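Local coordinates for protein aggretin alpha chain (Agkistrodon rhodostoma, PDB 3BX4) that triggers platelet aggregation as a snake-venom toxin by binding the platelet C-type lectin-like receptor CLEC2, which sets off Syk and phospholipase C-gamma-2 signalling, at residues E30-A35 with F129-L134; E67-I72 with V119-E124. All coordinates share one frame; numbering follows the deposited sequence.

Contact 1. Residues E30-A35 with F129-L134; sequences EKFCRA and FVCKLL
Cys-33 on helix 26-34 and Cys-131 on strand 127-133 form the disulfide of the C-type lectin fold that joins its first helix to its last strand. SG of Cys-33 lies 2.0 Å from SG of Cys-131, and the bridge has a chi3 of -80°. With each SG anti to its carbonyl carbon, the bridge spans CA atoms of Cys-33 and Cys-131 that lie 5.5 Å apart.

Beside the bridge stands an aromatic pair. Phe-129 presents its CE2-CZ edge toward the face of Phe-32 in an offset T-shaped stack, with ring planes 73° apart. CZ of Phe-129 comes within 3.5 Å of CD2 of Phe-32. Phe-129 reaches the helix because its CG sits between backbone N and carbonyl carbon (chi1 57°). Phe-20 of strand 15-21 meets both rings and completes an aromatic cluster.

Sulfur and ring also touch. SG of Cys-33 approaches CD2 of Phe-129 at 4.1 Å, obliquely, while SG of Cys-131 lies at the edge of the Phe-32 ring, 4.3 Å from its CD2.

The link between helix and strand is therefore one covalent bond flanked by aromatic and sulfur-ring packing, without polar bonds between the two segments; in a secreted protein, the oxidising environment outside the cell is consistent with such a buried bridge.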
loop_
_atom_site.group_PDB
_atom_site.type_symbol
_atom_site.label_atom_id
_atom_site.label_comp_id
_atom_site.label_asym_id
_atom_site.label_seq_id
_atom_site.Cartn_x
_atom_site.Cartn_y
_atom_site.Cartn_z
ATOM N N GLU C 30 -7.096 -10.013 -1.750
ATOM C CA GLU C 30 -7.109 -10.165 -0.252
ATOM C C GLU C 30 -8.457 -9.742 0.310
ATOM O O GLU C 30 -9.016 -10.436 1.162
ATOM C CB GLU C 30 -5.942 -9.380 0.392
ATOM C CG GLU C 30 -5.948 -9.382 1.949
ATOM C CD GLU C 30 -5.585 -10.705 2.579
ATOM O OE1 GLU C 30 -5.104 -11.663 1.927
ATOM O OE2 GLU C 30 -5.784 -10.764 3.826
ATOM N N LYS C 31 -8.993 -8.604 -0.134
ATOM C CA LYS C 31 -10.360 -8.153 0.290
ATOM C C LYS C 31 -11.453 -9.170 -0.018
ATOM O O LYS C 31 -12.354 -9.453 0.752
ATOM C CB LYS C 31 -10.758 -6.773 -0.344
ATOM C CG LYS C 31 -9.918 -5.618 0.137
ATOM C CD LYS C 31 -10.623 -4.282 0.024
ATOM C CE LYS C 31 -11.266 -4.008 -1.245
ATOM N NZ LYS C 31 -11.448 -2.470 -1.319
ATOM N N PHE C 32 -11.417 -9.745 -1.232
ATOM C CA PHE C 32 -12.351 -10.753 -1.587
ATOM C C PHE C 32 -12.255 -11.999 -0.708
ATOM O O PHE C 32 -13.254 -12.478 -0.274
ATOM C CB PHE C 32 -12.161 -11.114 -3.087
ATOM C CG PHE C 32 -13.051 -12.191 -3.574
ATOM C CD1 PHE C 32 -14.248 -11.877 -4.243
ATOM C CD2 PHE C 32 -12.665 -13.535 -3.467
ATOM C CE1 PHE C 32 -15.065 -12.901 -4.735
ATOM C CE2 PHE C 32 -13.478 -14.574 -3.926
ATOM C CZ PHE C 32 -14.692 -14.237 -4.602
ATOM N N CYS C 33 -11.027 -12.422 -0.364
ATOM C CA CYS C 33 -10.905 -13.562 0.476
ATOM C C CYS C 33 -11.485 -13.252 1.866
ATOM O O CYS C 33 -12.141 -14.146 2.423
ATOM C CB CYS C 33 -9.447 -13.909 0.626
ATOM S SG CYS C 33 -8.653 -14.600 -0.887
ATOM N N ARG C 34 -11.283 -12.023 2.328
ATOM C CA ARG C 34 -11.779 -11.699 3.714
ATOM C C ARG C 34 -13.296 -11.692 3.754
ATOM O O ARG C 34 -13.937 -11.862 4.758
ATOM C CB ARG C 34 -11.302 -10.310 4.160
ATOM C CG ARG C 34 -9.854 -10.164 4.275
ATOM C CD ARG C 34 -9.397 -10.813 5.634
ATOM N NE ARG C 34 -10.082 -10.254 6.867
ATOM C CZ ARG C 34 -9.590 -9.234 7.617
ATOM N NH1 ARG C 34 -8.503 -8.575 7.257
ATOM N NH2 ARG C 34 -10.223 -8.798 8.742
ATOM N N ALA C 35 -13.943 -11.545 2.555
ATOM C CA ALA C 35 -15.378 -11.593 2.472
ATOM C C ALA C 35 -15.980 -13.001 2.298
ATOM O O ALA C 35 -17.226 -13.162 2.229
ATOM C CB ALA C 35 -15.827 -10.677 1.336
ATOM N N PHE C 129 -6.158 -15.876 -8.139
ATOM C CA PHE C 129 -5.579 -15.891 -6.748
ATOM C C PHE C 129 -6.078 -17.106 -5.993
ATOM O O PHE C 129 -7.016 -17.771 -6.328
ATOM C CB PHE C 129 -5.972 -14.586 -6.045
ATOM C CG PHE C 129 -7.427 -14.325 -5.981
ATOM C CD1 PHE C 129 -8.097 -13.628 -7.025
ATOM C CD2 PHE C 129 -8.206 -14.755 -4.921
ATOM C CE1 PHE C 129 -9.463 -13.395 -6.963
ATOM C CE2 PHE C 129 -9.574 -14.528 -4.864
ATOM C CZ PHE C 129 -10.236 -13.835 -5.934
ATOM N N VAL C 130 -5.484 -17.424 -4.803
ATOM C CA VAL C 130 -6.033 -18.557 -4.133
ATOM C C VAL C 130 -6.299 -18.086 -2.651
ATOM O O VAL C 130 -5.404 -17.382 -2.138
ATOM C CB VAL C 130 -4.961 -19.738 -4.037
ATOM C CG1 VAL C 130 -5.497 -20.836 -3.157
ATOM C CG2 VAL C 130 -4.651 -20.276 -5.497
ATOM N N CYS C 131 -7.498 -18.392 -2.142
ATOM C CA CYS C 131 -7.896 -18.069 -0.703
ATOM C C CYS C 131 -7.648 -19.315 0.129
ATOM O O CYS C 131 -7.774 -20.442 -0.307
ATOM C CB CYS C 131 -9.387 -17.663 -0.521
ATOM S SG CYS C 131 -9.798 -16.163 -1.543
ATOM N N LYS C 132 -7.325 -19.068 1.397
ATOM C CA LYS C 132 -7.059 -20.155 2.400
ATOM C C LYS C 132 -7.900 -19.725 3.582
ATOM O O LYS C 132 -7.860 -18.545 3.983
ATOM C CB LYS C 132 -5.559 -20.218 2.739
ATOM C CG LYS C 132 -5.165 -21.083 4.008
ATOM C CD LYS C 132 -3.685 -21.119 4.052
ATOM C CE LYS C 132 -3.161 -21.902 5.334
ATOM N NZ LYS C 132 -1.700 -21.851 5.376
ATOM N N LEU C 133 -8.626 -20.680 4.163
ATOM C CA LEU C 133 -9.509 -20.439 5.291
ATOM C C LEU C 133 -9.255 -21.451 6.433
ATOM O O LEU C 133 -9.015 -22.603 6.178
ATOM C CB LEU C 133 -10.932 -20.622 4.774
ATOM C CG LEU C 133 -12.093 -20.629 5.688
ATOM C CD1 LEU C 133 -12.249 -19.127 6.124
ATOM C CD2 LEU C 133 -13.372 -21.133 5.005
ATOM N N LEU C 134 -9.328 -20.991 7.690
ATOM C CA LEU C 134 -9.426 -21.896 8.832
ATOM C C LEU C 134 -10.885 -21.818 9.278
ATOM O O LEU C 134 -11.325 -20.753 9.765
ATOM C CB LEU C 134 -8.478 -21.433 9.949
ATOM C CG LEU C 134 -8.561 -22.344 11.183
ATOM C CD1 LEU C 134 -7.910 -23.707 10.859
ATOM C CD2 LEU C 134 -7.844 -21.584 12.318
#

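Contact 2. Residues E67-I72 with V119-E124; sequences EDYVWI and VNYYCE
Tyr-69 stacked on Tyr-121, and Trp-71 directed at the chain beyond it, carry this contact, and Glu-67 holds the backbone of the first. Its OE2 accepts the backbone N of Tyr-69 at 3.1 Å, in a nearly straight bond (171°) on the anti side of the carboxylate, with the N-H coming from well out of the carboxylate plane. OE2 also meets His-127 and OE1 meets Gln-23 and Ala-128, which ties the turn before strand 69-76 to its surroundings.

With CG anti to the carbonyl carbon (chi1 -67°), the side chain of Tyr-69 lays its ring face-to-face on that of Tyr-121, with centroids 4.0 Å apart and planes inclined by 19°. The phenol oxygen reaches just past the rim of the partner ring, with OH of Tyr-69 3.5 Å from CE2 of Tyr-121. On the opposite face of Tyr-121 sits CD1 of Tyr-122, which leaves Tyr-121 between two aromatic neighbours. At the edge of the Tyr-69 ring, CG2 of Val-119 touches CE1 of Tyr-69 at 4.0 Å. The short strand axes pass 9.3 Å apart, nearly at right angles, with strand 106-110 pairing with both, and the side chains bridge the distance.

Trp-71 and Ile-72 open the WIGL signature of the C-type lectin fold. The indole of Trp-71 points its six-membered edge at the turn after strand 118-121. There the carbonyl O of Tyr-122 meets the C-H edge in the indole plane, 3.2 Å from CH2 of Trp-71, a polar contact rather than a conventional hydrogen bond, and CB of Tyr-121 packs against the same CH2 at 4.1 Å. NE1 of Trp-71 is hydrogen-bonded to Gln-125 O. The neighbouring Cys-123 closes a disulfide with Cys-106 of strand 106-110.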
loop_
_atom_site.group_PDB
_atom_site.type_symbol
_atom_site.label_atom_id
_atom_site.label_comp_id
_atom_site.label_asym_id
_atom_site.label_seq_id
_atom_site.Cartn_x
_atom_site.Cartn_y
_atom_site.Cartn_z
ATOM N N GLU C 67 -3.488 -18.478 -17.377
ATOM C CA GLU C 67 -3.039 -17.458 -16.425
ATOM C C GLU C 67 -1.497 -17.571 -16.221
ATOM O O GLU C 67 -1.000 -18.696 -16.089
ATOM C CB GLU C 67 -3.789 -17.642 -15.091
ATOM C CG GLU C 67 -3.288 -16.747 -14.009
ATOM C CD GLU C 67 -3.564 -15.261 -14.263
ATOM O OE1 GLU C 67 -4.700 -14.781 -13.969
ATOM O OE2 GLU C 67 -2.613 -14.577 -14.684
ATOM N N ASP C 68 -0.768 -16.435 -16.163
ATOM C CA ASP C 68 0.669 -16.475 -15.950
ATOM C C ASP C 68 1.052 -16.345 -14.500
ATOM O O ASP C 68 2.145 -16.763 -14.098
ATOM C CB ASP C 68 1.474 -15.452 -16.763
ATOM C CG ASP C 68 0.890 -14.053 -16.782
ATOM O OD1 ASP C 68 -0.192 -13.777 -16.171
ATOM O OD2 ASP C 68 1.591 -13.192 -17.443
ATOM N N TYR C 69 0.178 -15.702 -13.753
ATOM C CA TYR C 69 0.499 -15.473 -12.287
ATOM C C TYR C 69 -0.734 -15.709 -11.460
ATOM O O TYR C 69 -1.856 -15.471 -11.905
ATOM C CB TYR C 69 0.960 -14.042 -12.018
ATOM C CG TYR C 69 2.280 -13.727 -12.653
ATOM C CD1 TYR C 69 3.504 -14.096 -12.065
ATOM C CD2 TYR C 69 2.315 -13.112 -13.892
ATOM C CE1 TYR C 69 4.721 -13.810 -12.705
ATOM C CE2 TYR C 69 3.538 -12.813 -14.518
ATOM C CZ TYR C 69 4.717 -13.165 -13.919
ATOM O OH TYR C 69 5.892 -12.886 -14.606
ATOM N N VAL C 70 -0.543 -16.197 -10.200
ATOM C CA VAL C 70 -1.671 -16.387 -9.341
ATOM C C VAL C 70 -1.237 -15.791 -7.970
ATOM O O VAL C 70 -0.204 -16.212 -7.483
ATOM C CB VAL C 70 -2.002 -17.908 -9.198
ATOM C CG1 VAL C 70 -2.977 -18.115 -7.979
ATOM C CG2 VAL C 70 -2.537 -18.511 -10.583
ATOM N N TRP C 71 -1.995 -14.830 -7.460
ATOM C CA TRP C 71 -1.582 -14.143 -6.164
ATOM C C TRP C 71 -1.686 -15.113 -5.052
ATOM O O TRP C 71 -2.623 -15.867 -4.961
ATOM C CB TRP C 71 -2.531 -12.989 -5.888
ATOM C CG TRP C 71 -2.380 -11.822 -6.848
ATOM C CD1 TRP C 71 -3.410 -11.205 -7.608
ATOM C CD2 TRP C 71 -1.194 -11.089 -7.138
ATOM N NE1 TRP C 71 -2.899 -10.145 -8.291
ATOM C CE2 TRP C 71 -1.546 -10.033 -8.052
ATOM C CE3 TRP C 71 0.135 -11.212 -6.750
ATOM C CZ2 TRP C 71 -0.565 -9.122 -8.572
ATOM C CZ3 TRP C 71 1.090 -10.309 -7.193
ATOM C CH2 TRP C 71 0.745 -9.243 -8.123
ATOM N N ILE C 72 -0.725 -14.989 -4.094
ATOM C CA ILE C 72 -0.820 -15.680 -2.798
ATOM C C ILE C 72 -0.534 -14.579 -1.779
ATOM O O ILE C 72 -0.343 -13.426 -2.141
ATOM C CB ILE C 72 0.209 -16.889 -2.684
ATOM C CG1 ILE C 72 1.641 -16.401 -2.992
ATOM C CG2 ILE C 72 -0.252 -18.056 -3.601
ATOM C CD1 ILE C 72 2.702 -17.521 -2.651
ATOM N N VAL C 119 7.471 -15.767 -6.571
ATOM C CA VAL C 119 8.100 -14.651 -7.258
ATOM C C VAL C 119 7.408 -13.352 -6.755
ATOM O O VAL C 119 6.290 -13.438 -6.293
ATOM C CB VAL C 119 7.964 -14.775 -8.812
ATOM C CG1 VAL C 119 8.606 -16.093 -9.308
ATOM C CG2 VAL C 119 6.530 -14.724 -9.276
ATOM N N ASN C 120 8.072 -12.199 -6.838
ATOM C CA ASN C 120 7.423 -10.944 -6.549
ATOM C C ASN C 120 6.925 -10.330 -7.846
ATOM O O ASN C 120 7.546 -10.508 -8.919
ATOM C CB ASN C 120 8.273 -9.973 -5.688
ATOM C CG ASN C 120 9.537 -9.480 -6.383
ATOM O OD1 ASN C 120 10.344 -10.269 -6.890
ATOM N ND2 ASN C 120 9.704 -8.156 -6.405
ATOM N N TYR C 121 5.797 -9.651 -7.768
ATOM C CA TYR C 121 5.276 -9.055 -9.037
ATOM C C TYR C 121 4.513 -7.793 -8.701
ATOM O O TYR C 121 4.376 -7.376 -7.574
ATOM C CB TYR C 121 4.405 -10.074 -9.801
ATOM C CG TYR C 121 4.447 -9.879 -11.325
ATOM C CD1 TYR C 121 3.272 -9.685 -12.057
ATOM C CD2 TYR C 121 5.678 -9.849 -12.020
ATOM C CE1 TYR C 121 3.330 -9.458 -13.489
ATOM C CE2 TYR C 121 5.731 -9.625 -13.469
ATOM C CZ TYR C 121 4.543 -9.487 -14.141
ATOM O OH TYR C 121 4.594 -9.238 -15.515
ATOM N N TYR C 122 3.911 -7.181 -9.715
ATOM C CA TYR C 122 3.359 -5.869 -9.577
ATOM C C TYR C 122 1.956 -5.918 -8.937
ATOM O O TYR C 122 1.006 -6.394 -9.522
ATOM C CB TYR C 122 3.230 -5.334 -11.032
ATOM C CG TYR C 122 4.594 -5.160 -11.644
ATOM C CD1 TYR C 122 5.118 -6.095 -12.544
ATOM C CD2 TYR C 122 5.396 -4.085 -11.250
ATOM C CE1 TYR C 122 6.419 -5.926 -13.123
ATOM C CE2 TYR C 122 6.629 -3.899 -11.796
ATOM C CZ TYR C 122 7.136 -4.803 -12.732
ATOM O OH TYR C 122 8.409 -4.586 -13.183
ATOM N N CYS C 123 1.836 -5.413 -7.705
ATOM C CA CYS C 123 0.580 -5.482 -6.917
ATOM C C CYS C 123 -0.705 -5.024 -7.577
ATOM O O CYS C 123 -1.751 -5.567 -7.325
ATOM C CB CYS C 123 0.744 -4.609 -5.675
ATOM S SG CYS C 123 2.048 -5.213 -4.531
ATOM N N GLU C 124 -0.585 -4.042 -8.459
ATOM C CA GLU C 124 -1.767 -3.422 -9.087
ATOM C C GLU C 124 -2.210 -4.162 -10.321
ATOM O O GLU C 124 -3.247 -3.749 -10.894
ATOM C CB GLU C 124 -1.491 -1.939 -9.402
ATOM C CG GLU C 124 -1.353 -1.106 -8.104
ATOM C CD GLU C 124 -2.558 -1.222 -7.079
ATOM O OE1 GLU C 124 -3.748 -1.309 -7.463
ATOM O OE2 GLU C 124 -2.307 -1.198 -5.838
#

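Overall arrangement
From the N terminus, after three strands the chain enters helix 26-34, one half of contact 1, and then reaches strand 69-76, one half of contact 2. Strand 118-121 returns to close the inner loop at contact 2, and strand 127-133, the next strand in the chain, closes the outer loop at contact 1, so the second contact is nested in the first without crossing it. Strands 69-76 and 127-133 are parallel neighbours in one sheet, where Val-130 N probably donates to Trp-71 O at 3.3 Å. Contact 1 fastens the helix to that sheet, whereas contact 2 joins strand 69-76 to strand 118-121 and the turn after it.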